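Local atomic coordinates of beta-porphyranase A (Bacteroides plebeius, PDB entry 4AW7), a protein that hydrolyses the sulfated red-seaweed polysaccharide porphyran at beta-D-galactopyranose-(1->4)-alpha-L-galactopyranose-6-sulfate linkages, releasing mostly a sulfated disaccharide. Residues S531-W536 / I551-D556; S506-I511 / S580-V585; K519-K524 / I569-G574; S243-E248 / N545-M550. One frame throughout, in Å; residues are numbered along the deposited sequence. Where two conformers were deposited one is given.

Contact 1 of 4, residues S531-W536 / I551-D556. With CA (calcium ion), chain C.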
loop_
_atom_site.group_PDB
_atom_site.type_symbol
_atom_site.label_atom_id
_atom_site.label_comp_id
_atom_site.label_asym_id
_atom_site.label_seq_id
_atom_site.Cartn_x
_atom_site.Cartn_y
_atom_site.Cartn_z
ATOM N N SER A 531 4.349 -18.269 22.816
ATOM C CA SER A 531 4.207 -19.133 21.643
ATOM C C SER A 531 4.378 -18.367 20.311
ATOM O O SER A 531 3.808 -17.295 20.151
ATOM C CB SER A 531 2.798 -19.744 21.721
ATOM O OG SER A 531 2.563 -20.752 20.770
ATOM N N VAL A 532 5.215 -18.879 19.409
ATOM C CA VAL A 532 5.362 -18.318 18.054
ATOM C C VAL A 532 4.492 -19.153 17.102
ATOM O O VAL A 532 4.652 -20.358 16.978
ATOM C CB VAL A 532 6.838 -18.266 17.552
ATOM C CG1 VAL A 532 6.910 -17.813 16.112
ATOM C CG2 VAL A 532 7.731 -17.401 18.473
ATOM N N PRO A 533 3.569 -18.521 16.385
ATOM C CA PRO A 533 2.754 -19.278 15.438
ATOM C C PRO A 533 3.552 -19.943 14.302
ATOM O O PRO A 533 4.600 -19.442 13.878
ATOM C CB PRO A 533 1.812 -18.213 14.857
ATOM C CG PRO A 533 1.840 -17.105 15.812
ATOM C CD PRO A 533 3.200 -17.105 16.434
ATOM N N ASP A 534 2.998 -21.015 13.793
ATOM C CA ASP A 534 3.510 -21.682 12.592
ATOM C C ASP A 534 3.124 -20.996 11.310
ATOM O O ASP A 534 3.838 -21.117 10.339
ATOM C CB ASP A 534 3.055 -23.161 12.550
ATOM C CG ASP A 534 3.470 -23.940 13.800
ATOM O OD1 ASP A 534 4.644 -23.850 14.155
ATOM O OD2 ASP A 534 2.610 -24.619 14.418
ATOM N N ASN A 535 2.048 -20.237 11.347
ATOM C CA ASN A 535 1.414 -19.620 10.193
ATOM C C ASN A 535 1.603 -18.110 10.240
ATOM O O ASN A 535 1.767 -17.509 11.297
ATOM C CB ASN A 535 -0.090 -19.967 10.218
ATOM C CG ASN A 535 -0.795 -19.660 8.915
ATOM O OD1 ASN A 535 -0.153 -19.479 7.869
ATOM N ND2 ASN A 535 -2.117 -19.644 8.954
ATOM N N TRP A 536 1.591 -17.510 9.060
ATOM C CA TRP A 536 1.676 -16.076 8.833
ATOM C C TRP A 536 0.806 -15.722 7.622
ATOM O O TRP A 536 0.280 -16.586 6.954
ATOM C CB TRP A 536 3.119 -15.594 8.638
ATOM C CG TRP A 536 3.839 -16.335 7.591
ATOM C CD1 TRP A 536 3.767 -16.130 6.239
ATOM C CD2 TRP A 536 4.738 -17.429 7.778
ATOM N NE1 TRP A 536 4.566 -17.023 5.579
ATOM C CE2 TRP A 536 5.158 -17.845 6.497
ATOM C CE3 TRP A 536 5.189 -18.132 8.898
ATOM C CZ2 TRP A 536 6.033 -18.921 6.311
ATOM C CZ3 TRP A 536 6.083 -19.187 8.702
ATOM C CH2 TRP A 536 6.494 -19.559 7.419
ATOM N N ILE A 551 6.032 -11.946 10.536
ATOM C CA ILE A 551 5.287 -12.983 11.234
ATOM C C ILE A 551 4.727 -12.351 12.491
ATOM O O ILE A 551 5.487 -11.843 13.324
ATOM C CB ILE A 551 6.187 -14.202 11.547
ATOM C CG1 ILE A 551 6.758 -14.807 10.265
ATOM C CG2 ILE A 551 5.398 -15.265 12.336
ATOM C CD1 ILE A 551 7.865 -15.834 10.474
ATOM N N GLU A 552 3.406 -12.379 12.639
ATOM C CA GLU A 552 2.797 -11.855 13.859
ATOM C C GLU A 552 2.872 -12.850 14.985
ATOM O O GLU A 552 2.651 -14.050 14.790
ATOM C CB GLU A 552 1.320 -11.595 13.652
ATOM C CG GLU A 552 1.012 -10.546 12.655
ATOM C CD GLU A 552 -0.488 -10.501 12.345
ATOM O OE1 GLU A 552 -1.072 -11.451 11.696
ATOM O OE2 GLU A 552 -1.070 -9.485 12.787
ATOM N N VAL A 553 3.164 -12.343 16.166
ATOM C CA VAL A 553 3.203 -13.184 17.372
ATOM C C VAL A 553 2.234 -12.545 18.385
ATOM O O VAL A 553 2.633 -11.643 19.118
ATOM C CB VAL A 553 4.617 -13.264 17.926
ATOM C CG1 VAL A 553 4.649 -14.138 19.183
ATOM C CG2 VAL A 553 5.588 -13.749 16.856
ATOM N N PRO A 554 0.957 -12.989 18.368
ATOM C CA PRO A 554 0.026 -12.456 19.377
ATOM C C PRO A 554 0.380 -12.900 20.766
ATOM O O PRO A 554 0.905 -13.980 20.950
ATOM C CB PRO A 554 -1.330 -13.003 18.961
ATOM C CG PRO A 554 -1.147 -13.799 17.744
ATOM C CD PRO A 554 0.288 -13.899 17.416
ATOM N N PHE A 555 0.116 -12.066 21.756
ATOM C CA PHE A 555 0.364 -12.471 23.129
ATOM C C PHE A 555 -0.552 -11.672 24.048
ATOM O O PHE A 555 -1.169 -10.695 23.644
ATOM C CB PHE A 555 1.853 -12.307 23.488
ATOM C CG PHE A 555 2.354 -10.896 23.402
ATOM C CD1 PHE A 555 2.182 -10.006 24.446
ATOM C CD2 PHE A 555 2.975 -10.418 22.242
ATOM C CE1 PHE A 555 2.613 -8.715 24.357
ATOM C CE2 PHE A 555 3.414 -9.133 22.164
ATOM C CZ PHE A 555 3.232 -8.260 23.208
ATOM N N ASP A 556 -0.612 -12.077 25.302
ATOM C CA ASP A 556 -1.489 -11.416 26.267
ATOM C C ASP A 556 -0.989 -9.997 26.560
ATOM O O ASP A 556 0.140 -9.777 27.010
ATOM C CB ASP A 556 -1.546 -12.253 27.552
ATOM C CG ASP A 556 -2.704 -11.896 28.452
ATOM O OD1 ASP A 556 -3.103 -10.736 28.489
ATOM O OD2 ASP A 556 -3.185 -12.835 29.157
HETATM CA CA CA C . -0.231 -18.621 5.621
HETATM O O HOH W 1 1.473 -16.147 19.246
HETATM O O HOH W 2 1.283 -15.182 12.646
HETATM O O HOH W 3 2.107 -19.017 6.086
HETATM O O HOH W 4 -1.008 -19.600 3.509
HETATM O O HOH W 5 0.200 -21.107 5.630
#
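No direct hydrogen bond joins Pro533 and its neighbours to Glu552 and Pro554; water takes the place of beta pairing. The loop 531-536 runs beside the outermost strand 551-555 of a five-stranded sheet in the C-terminal beta-sandwich part of the chain. One water donates to Ser531 O and Pro554 O, at 2.8 Å from each, and a second donates to Asn535 O and Glu552 O. Between these two bridges the ring of Pro533 fills the gap. Its CG lies 3.3 Å from Glu552 O and meets Pro554 CD at 3.9 Å, ring carbon against ring carbon, while its CD lies near Val553 CG2. Cut back to alanine, Pro533 would probably no longer meet Pro554 CD and Val553 CG2, opening a gap beside Glu552 O. At the far end Ile551, with CG1 anti to its own carbonyl carbon (chi1 -60°), brings CD1 to 3.9 Å from CE3 of the Trp536 indole, whose NE1 bonds to Tyr539 O. The calcium ion is held by Asn535 OD1 at 2.4 Å and Trp536 O at 2.5 Å, together with three waters, Asp381 and Gly538. Asp381 ties this loop to a distant part of the chain. The chemistry is thus consistent with a loop held along the edge strand by metal coordination, proline packing and bridging water, rather than by backbone pairing.

Contact 2 of 4, residues S506-I511 / S580-V585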
loop_
_atom_site.group_PDB
_atom_site.type_symbol
_atom_site.label_atom_id
_atom_site.label_comp_id
_atom_site.label_asym_id
_atom_site.label_seq_id
_atom_site.Cartn_x
_atom_site.Cartn_y
_atom_site.Cartn_z
ATOM N N SER A 506 0.347 -7.722 19.992
ATOM C CA SER A 506 1.132 -8.626 19.160
ATOM C C SER A 506 2.486 -8.010 18.838
ATOM O O SER A 506 2.658 -6.794 18.863
ATOM C CB SER A 506 0.430 -8.970 17.882
ATOM O OG SER A 506 0.240 -7.813 17.132
ATOM N N LEU A 507 3.432 -8.895 18.529
ATOM C CA LEU A 507 4.721 -8.507 17.988
ATOM C C LEU A 507 4.694 -8.740 16.470
ATOM O O LEU A 507 4.329 -9.833 16.011
ATOM C CB LEU A 507 5.813 -9.387 18.611
ATOM C CG LEU A 507 7.202 -9.274 17.982
ATOM C CD1 LEU A 507 7.843 -7.935 18.216
ATOM C CD2 LEU A 507 8.049 -10.440 18.497
ATOM N N ARG A 508 5.075 -7.710 15.703
ATOM C CA ARG A 508 5.260 -7.847 14.251
ATOM C C ARG A 508 6.752 -8.060 14.050
ATOM O O ARG A 508 7.546 -7.108 14.098
ATOM C CB ARG A 508 4.810 -6.581 13.583
ATOM C CG ARG A 508 3.347 -6.244 13.783
ATOM C CD ARG A 508 2.956 -4.940 13.169
ATOM N NE ARG A 508 3.123 -4.860 11.715
ATOM C CZ ARG A 508 2.235 -5.225 10.827
ATOM N NH1 ARG A 508 1.068 -5.701 11.169
ATOM N NH2 ARG A 508 2.551 -5.063 9.545
ATOM N N MET A 509 7.139 -9.326 13.852
ATOM C CA MET A 509 8.540 -9.718 13.757
ATOM C C MET A 509 8.883 -9.938 12.292
ATOM O O MET A 509 8.385 -10.909 11.703
ATOM C CB MET A 509 8.733 -11.014 14.550
ATOM C CG MET A 509 10.084 -11.638 14.414
ATOM S SD MET A 509 10.338 -13.185 15.277
ATOM C CE MET A 509 9.250 -14.252 14.347
ATOM N N SER A 510 9.709 -9.065 11.731
ATOM C CA SER A 510 10.111 -9.202 10.332
ATOM C C SER A 510 11.521 -9.747 10.251
ATOM O O SER A 510 12.427 -9.211 10.916
ATOM C CB SER A 510 9.955 -7.891 9.562
ATOM O OG SER A 510 8.595 -7.453 9.465
ATOM N N ILE A 511 11.652 -10.769 9.396
ATOM C CA ILE A 511 12.934 -11.453 9.216
ATOM C C ILE A 511 13.196 -11.652 7.736
ATOM O O ILE A 511 12.290 -11.876 6.938
ATOM C CB ILE A 511 13.010 -12.797 9.979
ATOM C CG1 ILE A 511 11.931 -13.755 9.518
ATOM C CG2 ILE A 511 12.934 -12.552 11.495
ATOM C CD1 ILE A 511 12.033 -15.190 10.143
ATOM N N SER A 580 12.924 -5.742 11.289
ATOM C CA SER A 580 12.190 -4.799 12.152
ATOM C C SER A 580 11.408 -5.582 13.193
ATOM O O SER A 580 10.983 -6.730 12.980
ATOM C CB SER A 580 11.260 -3.881 11.341
ATOM O OG SER A 580 10.276 -4.591 10.607
ATOM N N MET A 581 11.194 -4.887 14.315
ATOM C CA MET A 581 10.401 -5.379 15.451
ATOM C C MET A 581 9.500 -4.244 15.877
ATOM O O MET A 581 9.960 -3.192 16.270
ATOM C CB MET A 581 11.327 -5.807 16.597
ATOM C CG MET A 581 12.205 -7.008 16.261
ATOM S SD MET A 581 11.345 -8.574 16.378
ATOM C CE MET A 581 11.493 -8.862 18.148
ATOM N N ILE A 582 8.192 -4.506 15.790
ATOM C CA ILE A 582 7.175 -3.487 16.081
ATOM C C ILE A 582 6.147 -4.124 17.010
ATOM O O ILE A 582 5.679 -5.231 16.750
ATOM C CB ILE A 582 6.494 -3.005 14.781
ATOM C CG1 ILE A 582 7.522 -2.323 13.873
ATOM C CG2 ILE A 582 5.315 -2.042 15.079
ATOM C CD1 ILE A 582 7.074 -2.104 12.437
ATOM N N LEU A 583 5.790 -3.427 18.102
ATOM C CA LEU A 583 4.719 -3.911 18.965
ATOM C C LEU A 583 3.407 -3.233 18.567
ATOM O O LEU A 583 3.350 -2.019 18.426
ATOM C CB LEU A 583 4.995 -3.639 20.452
ATOM C CG LEU A 583 6.067 -4.503 21.088
ATOM C CD1 LEU A 583 6.359 -4.038 22.492
ATOM C CD2 LEU A 583 5.630 -5.960 21.087
ATOM N N GLN A 584 2.359 -4.033 18.414
ATOM C CA GLN A 584 1.014 -3.516 18.143
ATOM C C GLN A 584 0.179 -3.745 19.403
ATOM O O GLN A 584 0.160 -4.854 19.925
ATOM C CB GLN A 584 0.365 -4.206 16.959
ATOM C CG GLN A 584 -1.107 -3.852 16.909
ATOM C CD GLN A 584 -1.807 -4.338 15.688
ATOM O OE1 GLN A 584 -1.531 -3.848 14.602
ATOM N NE2 GLN A 584 -2.796 -5.276 15.859
ATOM N N VAL A 585 -0.448 -2.691 19.873
ATOM C CA VAL A 585 -1.287 -2.746 21.078
ATOM C C VAL A 585 -2.679 -2.215 20.713
ATOM O O VAL A 585 -2.796 -1.135 20.149
ATOM C CB VAL A 585 -0.692 -1.930 22.224
ATOM C CG1 VAL A 585 -1.536 -2.072 23.473
ATOM C CG2 VAL A 585 0.760 -2.342 22.517
HETATM O O HOH W 6 -2.829 -6.944 18.350
HETATM O O HOH W 7 8.006 -5.752 11.643
HETATM O O HOH W 8 -0.151 -6.068 13.658
#
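Strands 506-511 and 580-585 form a buried antiparallel pair inside the five-stranded sheet of the C-terminal beta-sandwich, with Arg508 opposite Ile582 near the middle. Their axes approach to 4.7 Å at 161°. Five backbone bonds hold the register: two join Ser506 and Gln584, two join Arg508 and Ile582, and Ser510 N donates to Ser580 O. The shortest include Arg508 N to Ile582 O at 2.8 Å, nearly straight at 173°, whereas the return bond from Ile582 N to Arg508 O is longer at 3.2 Å.

The two faces differ sharply. On that of Leu507, Met509, Met581 and Leu583 the contacts are apolar. Met581 bends at chi2 (-79°), which sets SD 3.9 Å from Met509 CG; a second bend at chi3 then carries CE across to Leu507 CD1 at 3.8 Å. The other face is polar and watered. One water lies 2.8 Å from both Ser510 OG and Ser580 OG and also reaches Arg508 O. Another sits at the guanidinium edge, in its plane, accepting from Arg508 NH1 at 2.8 Å and donating weakly to Gln584 OE1. The aliphatic part of Arg508 lies alongside Ile582. Its NE and NH2 turn to Asp252 and Glu248 of helix 245-262 in salt bridges.

That helix packs on the serine and arginine face; strand 563-570 of the facing sheet lies against the methionines, and strands 546-555 and 469-484 flank the pair within the sheet.

Contact 3 of 4, residues K519-K524 / I569-G574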
loop_
_atom_site.group_PDB
_atom_site.type_symbol
_atom_site.label_atom_id
_atom_site.label_comp_id
_atom_site.label_asym_id
_atom_site.label_seq_id
_atom_site.Cartn_x
_atom_site.Cartn_y
_atom_site.Cartn_z
ATOM N N LYS A 519 12.177 -20.201 11.423
ATOM C CA LYS A 519 11.221 -19.116 11.604
ATOM C C LYS A 519 10.547 -19.196 12.990
ATOM O O LYS A 519 9.500 -18.552 13.203
ATOM C CB LYS A 519 10.156 -19.164 10.529
ATOM C CG LYS A 519 10.721 -19.012 9.126
ATOM C CD LYS A 519 9.654 -19.254 8.147
ATOM C CE LYS A 519 10.068 -19.021 6.722
ATOM N NZ LYS A 519 11.076 -19.964 6.187
ATOM N N LYS A 520 11.175 -19.933 13.914
ATOM C CA LYS A 520 10.613 -20.255 15.247
ATOM C C LYS A 520 11.618 -19.935 16.307
ATOM O O LYS A 520 12.084 -20.809 17.048
ATOM C CB LYS A 520 10.273 -21.733 15.333
ATOM C CG LYS A 520 9.090 -22.031 14.523
ATOM C CD LYS A 520 7.792 -21.766 15.304
ATOM C CE LYS A 520 7.328 -23.008 16.062
ATOM N NZ LYS A 520 6.018 -22.848 16.772
ATOM N N PRO A 521 11.966 -18.656 16.433
ATOM C CA PRO A 521 12.801 -18.284 17.553
ATOM C C PRO A 521 12.045 -18.460 18.872
ATOM O O PRO A 521 10.809 -18.556 18.886
ATOM C CB PRO A 521 13.067 -16.795 17.323
ATOM C CG PRO A 521 11.830 -16.314 16.614
ATOM C CD PRO A 521 11.462 -17.471 15.710
ATOM N N VAL A 522 12.805 -18.508 19.960
ATOM C CA VAL A 522 12.220 -18.276 21.261
ATOM C C VAL A 522 11.983 -16.762 21.351
ATOM O O VAL A 522 12.890 -15.960 21.074
ATOM C CB VAL A 522 13.134 -18.785 22.384
ATOM C CG1 VAL A 522 12.603 -18.302 23.757
ATOM C CG2 VAL A 522 13.290 -20.330 22.321
ATOM N N VAL A 523 10.777 -16.385 21.793
ATOM C CA VAL A 523 10.403 -14.968 21.931
ATOM C C VAL A 523 9.945 -14.722 23.377
ATOM O O VAL A 523 9.057 -15.428 23.856
ATOM C CB VAL A 523 9.270 -14.576 20.967
ATOM C CG1 VAL A 523 8.764 -13.137 21.194
ATOM C CG2 VAL A 523 9.687 -14.768 19.511
ATOM N N LYS A 524 10.552 -13.720 24.001
ATOM C CA LYS A 524 10.183 -13.340 25.364
ATOM C C LYS A 524 9.730 -11.875 25.385
ATOM O O LYS A 524 10.400 -10.981 24.840
ATOM C CB LYS A 524 11.370 -13.540 26.306
ATOM C CG LYS A 524 11.797 -14.995 26.443
ATOM C CD LYS A 524 12.939 -15.217 27.448
ATOM C CE LYS A 524 13.297 -16.692 27.469
ATOM N NZ LYS A 524 14.137 -16.993 28.670
ATOM N N ILE A 569 14.664 -12.152 21.508
ATOM C CA ILE A 569 14.389 -13.305 20.659
ATOM C C ILE A 569 15.700 -14.066 20.374
ATOM O O ILE A 569 16.747 -13.448 20.235
ATOM C CB ILE A 569 13.601 -12.959 19.366
ATOM C CG1 ILE A 569 14.448 -12.183 18.393
ATOM C CG2 ILE A 569 12.338 -12.186 19.684
ATOM C CD1 ILE A 569 13.703 -11.947 17.052
ATOM N N THR A 570 15.586 -15.381 20.294
ATOM C CA THR A 570 16.761 -16.221 20.050
ATOM C C THR A 570 16.421 -17.278 19.010
ATOM O O THR A 570 15.497 -18.059 19.171
ATOM C CB THR A 570 17.316 -16.852 21.361
ATOM O OG1 THR A 570 17.481 -15.832 22.349
ATOM C CG2 THR A 570 18.686 -17.513 21.058
ATOM N N PHE A 571 17.217 -17.305 17.935
ATOM C CA PHE A 571 17.132 -18.334 16.917
ATOM C C PHE A 571 18.190 -19.396 17.222
ATOM O O PHE A 571 19.289 -19.057 17.662
ATOM C CB PHE A 571 17.385 -17.751 15.517
ATOM C CG PHE A 571 16.376 -16.709 15.096
ATOM C CD1 PHE A 571 16.469 -15.400 15.539
ATOM C CD2 PHE A 571 15.312 -17.077 14.302
ATOM C CE1 PHE A 571 15.531 -14.439 15.165
ATOM C CE2 PHE A 571 14.346 -16.089 13.905
ATOM C CZ PHE A 571 14.479 -14.821 14.355
ATOM N N SER A 572 17.867 -20.618 16.873
ATOM C CA SER A 572 18.796 -21.737 17.120
ATOM C C SER A 572 19.896 -21.845 16.066
ATOM O O SER A 572 20.910 -22.567 16.276
ATOM C CB SER A 572 17.991 -23.008 17.182
ATOM O OG SER A 572 17.330 -23.293 15.985
ATOM N N ASP A 573 19.704 -21.149 14.946
ATOM C CA ASP A 573 20.631 -21.175 13.817
ATOM C C ASP A 573 21.086 -19.781 13.437
ATOM O O ASP A 573 20.473 -18.784 13.828
ATOM C CB ASP A 573 20.004 -21.946 12.648
ATOM C CG ASP A 573 18.654 -21.386 12.190
ATOM O OD1 ASP A 573 18.118 -20.482 12.839
ATOM O OD2 ASP A 573 18.089 -21.923 11.199
ATOM N N GLY A 574 22.150 -19.702 12.659
ATOM C CA GLY A 574 22.745 -18.451 12.241
ATOM C C GLY A 574 22.345 -18.052 10.831
ATOM O O GLY A 574 21.970 -18.903 10.018
HETATM O O HOH W 9 15.056 -20.829 16.194
#
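In this short antiparallel bridge of the C-terminal beta-sandwich, Pro521 packs on Phe571 just where strands 522-525 and 563-570 of the four-stranded sheet come together. The buried side is close-fitting. Pro521 CB stands over the centre of the Phe571 ring, 3.6 Å from its centroid and 9° off the normal, a CH-pi contact, and CD meets CE2 at 3.7 Å. Phe571 sets CG beside its backbone N (chi1 -62°), which brings the ring face under Pro521. Farther along, Ile569 CG2 touches Val523 CG2 at 3.7 Å in a non-hydrogen-bonded pair, the two side chains lying side by side and pointing the same way. Met509 of the opposing sheet packs against both Pro521 and Ile569. A serine in place of Phe571 would probably leave Pro521 without the ring face it rests on and open a gap beneath its CB.

The outer side is looser. Val522 and Thr570 form the hydrogen-bonded pair on the face away from Met509, where Val522 is exposed and the two side chains make little contact. Beyond Pro521 the chains diverge, and a water spans the opening, accepting from Ser572 N and donating weakly to Lys520 O. Two backbone bonds close the bridge: Thr570 N reaches Val522 O at 2.9 Å in the carbonyl plane, and Val522 N reaches Thr570 O at 2.8 Å, tilted 21° from the Thr570 carbonyl plane.

Contact 4 of 4, residues S243-E248 / N545-M550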
loop_
_atom_site.group_PDB
_atom_site.type_symbol
_atom_site.label_atom_id
_atom_site.label_comp_id
_atom_site.label_asym_id
_atom_site.label_seq_id
_atom_site.Cartn_x
_atom_site.Cartn_y
_atom_site.Cartn_z
ATOM N N SER A 243 1.805 -10.050 -1.664
ATOM C CA SER A 243 0.672 -9.914 -0.762
ATOM C C SER A 243 0.842 -10.852 0.431
ATOM O O SER A 243 1.448 -11.932 0.340
ATOM C CB SER A 243 -0.623 -10.029 -1.420
ATOM O OG SER A 243 -0.730 -11.217 -2.054
ATOM N N GLY A 244 0.368 -10.385 1.573
ATOM C CA GLY A 244 0.641 -11.074 2.820
ATOM C C GLY A 244 1.971 -10.634 3.390
ATOM O O GLY A 244 2.345 -9.472 3.351
ATOM N N SER A 245 2.694 -11.602 3.973
ATOM C CA SER A 245 3.770 -11.274 4.910
ATOM C C SER A 245 4.920 -10.508 4.290
ATOM O O SER A 245 5.564 -9.723 4.969
ATOM C CB SER A 245 4.292 -12.522 5.619
ATOM O OG SER A 245 5.217 -13.251 4.834
ATOM N N ASN A 246 5.225 -10.718 3.001
ATOM C CA ASN A 246 6.349 -9.982 2.414
ATOM C C ASN A 246 6.059 -8.482 2.342
ATOM O O ASN A 246 6.867 -7.689 2.795
ATOM C CB ASN A 246 6.693 -10.528 1.020
ATOM C CG ASN A 246 7.698 -9.700 0.306
ATOM O OD1 ASN A 246 7.331 -8.862 -0.525
ATOM N ND2 ASN A 246 8.980 -9.870 0.651
ATOM N N SER A 247 4.896 -8.101 1.790
ATOM C CA SER A 247 4.573 -6.682 1.725
ATOM C C SER A 247 4.512 -6.087 3.119
ATOM O O SER A 247 4.841 -4.914 3.306
ATOM C CB SER A 247 3.257 -6.444 0.961
ATOM O OG SER A 247 2.133 -7.047 1.556
ATOM N N GLU A 248 4.010 -6.856 4.094
ATOM C CA GLU A 248 3.982 -6.365 5.457
ATOM C C GLU A 248 5.377 -6.015 5.980
ATOM O O GLU A 248 5.583 -4.998 6.610
ATOM C CB GLU A 248 3.271 -7.366 6.385
ATOM C CG GLU A 248 1.793 -7.660 6.039
ATOM C CD GLU A 248 0.755 -6.634 6.452
ATOM O OE1 GLU A 248 1.100 -5.600 7.057
ATOM O OE2 GLU A 248 -0.433 -6.931 6.149
ATOM N N ASN A 545 14.401 -17.918 -2.683
ATOM C CA ASN A 545 15.599 -18.317 -2.016
ATOM C C ASN A 545 15.725 -17.675 -0.634
ATOM O O ASN A 545 16.248 -18.296 0.322
ATOM C CB ASN A 545 16.769 -17.886 -2.924
ATOM C CG ASN A 545 18.131 -18.095 -2.289
ATOM O OD1 ASN A 545 18.467 -19.195 -1.892
ATOM N ND2 ASN A 545 18.927 -17.027 -2.220
ATOM N N ILE A 546 15.223 -16.431 -0.498
ATOM C CA ILE A 546 15.239 -15.721 0.769
ATOM C C ILE A 546 13.816 -15.501 1.193
ATOM O O ILE A 546 13.017 -14.929 0.445
ATOM C CB ILE A 546 15.962 -14.350 0.689
ATOM C CG1 ILE A 546 17.353 -14.495 0.039
ATOM C CG2 ILE A 546 15.986 -13.714 2.079
ATOM C CD1 ILE A 546 17.894 -13.181 -0.535
ATOM N N PHE A 547 13.499 -15.932 2.405
ATOM C CA PHE A 547 12.241 -15.568 3.033
ATOM C C PHE A 547 12.388 -14.164 3.574
ATOM O O PHE A 547 13.303 -13.868 4.315
ATOM C CB PHE A 547 11.910 -16.473 4.212
ATOM C CG PHE A 547 10.633 -16.092 4.950
ATOM C CD1 PHE A 547 9.432 -16.513 4.491
ATOM C CD2 PHE A 547 10.674 -15.246 6.048
ATOM C CE1 PHE A 547 8.250 -16.154 5.139
ATOM C CE2 PHE A 547 9.485 -14.896 6.717
ATOM C CZ PHE A 547 8.304 -15.353 6.245
ATOM N N PHE A 548 11.496 -13.262 3.168
ATOM C CA PHE A 548 11.416 -11.933 3.767
ATOM C C PHE A 548 9.969 -11.662 4.088
ATOM O O PHE A 548 9.147 -11.537 3.184
ATOM C CB PHE A 548 12.006 -10.846 2.876
ATOM C CG PHE A 548 12.019 -9.492 3.534
ATOM C CD1 PHE A 548 12.624 -9.300 4.765
ATOM C CD2 PHE A 548 11.442 -8.392 2.918
ATOM C CE1 PHE A 548 12.626 -8.095 5.381
ATOM C CE2 PHE A 548 11.476 -7.123 3.524
ATOM C CZ PHE A 548 12.077 -6.980 4.753
ATOM N N GLY A 549 9.648 -11.668 5.381
ATOM C CA GLY A 549 8.254 -11.590 5.780
ATOM C C GLY A 549 8.110 -11.188 7.232
ATOM O O GLY A 549 9.007 -11.431 8.042
ATOM N N MET A 550 6.947 -10.610 7.539
ATOM C CA MET A 550 6.535 -10.266 8.861
ATOM C C MET A 550 5.634 -11.375 9.400
ATOM O O MET A 550 4.642 -11.742 8.764
ATOM C CB MET A 550 5.781 -8.934 8.796
ATOM C CG MET A 550 5.382 -8.339 10.170
ATOM S SD MET A 550 4.005 -9.149 11.047
ATOM C CE MET A 550 2.642 -8.834 9.906
#
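Asn246, in the first turn of helix 245-262, reaches across to Phe548 on strand 546-550. Its CB lies 3.4 Å from Phe548 O. With CG anti to the backbone N (chi1 172°), the amide is carried toward Phe548 O, CG standing 3.7 Å from that oxygen. At the tip, ND2 donates to Phe548 O at 3.0 Å; the oxygen lies close to the amide plane, though the donor is tilted 34° from the carbonyl plane. The same ND2 comes to 3.7 Å from Phe548 CD2, amide and ring planes 75° apart, and OD1 accepts from Arg242, so both ends of the amide are occupied.

A second bond is purely backbone: Met550 N donates to Ser245 O at 3.1 Å, from above the carbonyl plane. Between the two bonds lies Gly549, whose CA is 3.6 Å from Ser245 OG; a CB there would clash with that hydroxyl, and its absence probably lets the first helical turn lie this close. Glu248 CB packs on Met550 CB, while its carboxylate turns away to a salt bridge with Arg307.

The contact joins the catalytic part of the chain, where the side chain of Asn246 is about 11 Å from that of the substrate-binding His229, to the C-terminal sandwich. Helix 293-305 backs Ser247 and Glu248, Phe548 also packs along helix 245-262, and strand 503-514 pairs with Gly549 on the sheet side.

Contact 4 is buried throughout and contact 2 nearly so, whereas contact 1 is partly open and contact 3 pairs a buried face with an exposed one. Contacts 1 and 4 share strand 546-555, which itself pairs with strand 503-514 of contact 2; contact 3 belongs to the facing sheet, and its Pro521 and Ile569 pack on the methionines of contact 2 to fill the sandwich. Chemistry follows place: regular backbone pairing in contact 2, a brief bridge with a CH-pi contact in contact 3, water and calcium at the edge in contact 1. Only contact 4 has a segment of helix 245-262, and a salt bridge joins it to contact 2.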